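Local atomic coordinates of N-formylglutamate amidohydrolase (Ralstonia eutropha, PDB entry 2Q7S), a protein that binds zinc and probably acts as a hydrolase of the N-formylglutamate amidohydrolase family. Residues D59-A64 with A269-D274. Sequence-based numbering, arbitrary orientation.
Sequences DALWEA and ATLQRD
Gln272 reaches from the C-terminal helix 267-289 to the end of the short helix 58-61, where the two pack beside strand 244-252 of the mixed, mainly parallel sheet of an alpha/beta fold, as in the zinc exopeptidase clan. Gln272 CB lies 4.4 Å from Leu61 CD2. With CG anti to the backbone N (chi1 -172°) and the chain extended beyond it, the side chain runs along the end of helix 58-61, and Gln272 CG passes 3.7 Å from Leu61 O. CD then carries the amide to Ala60, and Ala60 O accepts a hydrogen bond from Gln272 NE2 at 2.7 Å, nearly straight (163° at the hydrogen). Ala60 O lies almost exactly in the amide plane, yet NE2 stands well above the carbonyl plane. The opposite face of that plane is used by Glu63 N, the backbone donor of the turn, so two donors grip one oxygen. Glutamine suits this place: its methylenes pass the leucine while its neutral amide supplies the N-H that a carbonyl at a helix end can accept. Glu63, exposed and so able to keep its charge at the surface, lays its carboxylate over the amide, the planes 19° apart, with Glu63 CG 3.7 Å from Gln272 NE2. Leu61 and Leu271, both buried, pack branched apolar ends together beside Ile251 of strand 244-252 and Tyr256, leaving no polar group to satisfy. The zinc ligand Asp55 is about 8 Å from Leu61, side chain to side chain. Leu271 CD2 meets both methyls of Leu61, at 3.9 Å from CD1 and 3.8 Å from CD2.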
# COMPACT_ATOMS: atom_id res chain seq x y z
N ASP A 59 6.35 -2.68 -5.69
CA ASP A 59 7.63 -2.72 -4.99
C ASP A 59 8.86 -2.52 -5.90
O ASP A 59 9.80 -1.84 -5.48
CB ASP A 59 7.73 -3.97 -4.14
CG ASP A 59 7.83 -5.22 -4.94
OD1 ASP A 59 7.06 -5.42 -5.92
OD2 ASP A 59 8.70 -6.03 -4.55
N ALA A 60 8.84 -3.07 -7.11
CA ALA A 60 9.95 -2.90 -8.09
C ALA A 60 9.95 -1.48 -8.66
O ALA A 60 11.01 -0.94 -8.97
CB ALA A 60 9.86 -3.95 -9.23
N LEU A 61 8.76 -0.86 -8.78
CA LEU A 61 8.64 0.53 -9.26
C LEU A 61 9.38 1.47 -8.33
O LEU A 61 10.06 2.39 -8.78
CB LEU A 61 7.20 1.01 -9.37
CG LEU A 61 6.33 0.56 -10.56
CD1 LEU A 61 4.91 1.07 -10.33
CD2 LEU A 61 6.92 1.06 -11.88
N TRP A 62 9.29 1.18 -7.03
CA TRP A 62 9.98 1.99 -6.04
C TRP A 62 11.30 1.43 -5.54
O TRP A 62 11.72 1.75 -4.41
CB TRP A 62 9.04 2.27 -4.88
CG TRP A 62 7.80 3.08 -5.23
CD1 TRP A 62 6.59 2.59 -5.65
CD2 TRP A 62 7.62 4.51 -5.08
NE1 TRP A 62 5.68 3.62 -5.79
CE2 TRP A 62 6.28 4.79 -5.42
CE3 TRP A 62 8.45 5.56 -4.68
CZ2 TRP A 62 5.76 6.10 -5.41
CZ3 TRP A 62 7.93 6.88 -4.68
CH2 TRP A 62 6.60 7.11 -5.03
N GLU A 63 11.96 0.61 -6.35
CA GLU A 63 13.28 0.05 -5.95
C GLU A 63 14.33 1.05 -5.43
O GLU A 63 15.10 0.68 -4.60
CB GLU A 63 13.91 -0.75 -7.11
CG GLU A 63 14.19 0.08 -8.31
CD GLU A 63 15.32 -0.44 -9.16
OE1 GLU A 63 15.57 -1.67 -9.14
OE2 GLU A 63 15.93 0.39 -9.87
N ALA A 64 14.32 2.30 -5.89
CA ALA A 64 15.27 3.40 -5.48
C ALA A 64 15.29 3.75 -4.01
O ALA A 64 16.24 4.33 -3.54
CB ALA A 64 14.93 4.66 -6.21
N ALA A 269 9.54 0.98 -17.43
CA ALA A 269 10.90 1.50 -17.35
C ALA A 269 10.96 3.00 -17.09
O ALA A 269 11.67 3.46 -16.20
CB ALA A 269 11.66 1.19 -18.64
N THR A 270 10.21 3.74 -17.89
CA THR A 270 10.12 5.20 -17.77
C THR A 270 9.48 5.63 -16.46
O THR A 270 9.94 6.58 -15.81
CB THR A 270 9.41 5.86 -19.03
OG1 THR A 270 8.09 5.36 -19.17
CG2 THR A 270 10.16 5.53 -20.26
N LEU A 271 8.46 4.89 -15.98
CA LEU A 271 7.87 5.24 -14.69
C LEU A 271 8.82 4.98 -13.52
O LEU A 271 8.97 5.84 -12.61
CB LEU A 271 6.56 4.50 -14.46
CG LEU A 271 5.83 4.88 -13.18
CD1 LEU A 271 5.39 6.35 -13.24
CD2 LEU A 271 4.68 3.91 -12.96
N GLN A 272 9.49 3.83 -13.55
CA GLN A 272 10.47 3.46 -12.53
C GLN A 272 11.58 4.52 -12.49
O GLN A 272 12.01 4.93 -11.43
CB GLN A 272 11.09 2.10 -12.87
CG GLN A 272 12.00 1.51 -11.79
CD GLN A 272 12.57 0.15 -12.20
OE1 GLN A 272 13.20 0.01 -13.24
NE2 GLN A 272 12.31 -0.87 -11.38
N ARG A 273 12.04 4.94 -13.65
CA ARG A 273 13.06 5.99 -13.75
C ARG A 273 12.56 7.30 -13.12
O ARG A 273 13.18 7.86 -12.24
CB ARG A 273 13.45 6.19 -15.22
CG ARG A 273 14.38 7.40 -15.45
CD ARG A 273 13.61 8.65 -15.97
NE ARG A 273 12.97 8.61 -17.31
CZ ARG A 273 13.21 7.76 -18.34
NH1 ARG A 273 14.11 6.77 -18.29
NH2 ARG A 273 12.51 7.91 -19.46
N ASP A 274 11.38 7.73 -13.52
CA ASP A 274 10.75 8.91 -12.90
C ASP A 274 10.61 8.80 -11.37
O ASP A 274 10.86 9.78 -10.65
CB ASP A 274 9.40 9.20 -13.54
CG ASP A 274 9.54 9.70 -14.95
OD1 ASP A 274 10.68 9.96 -15.42
OD2 ASP A 274 8.50 9.81 -15.61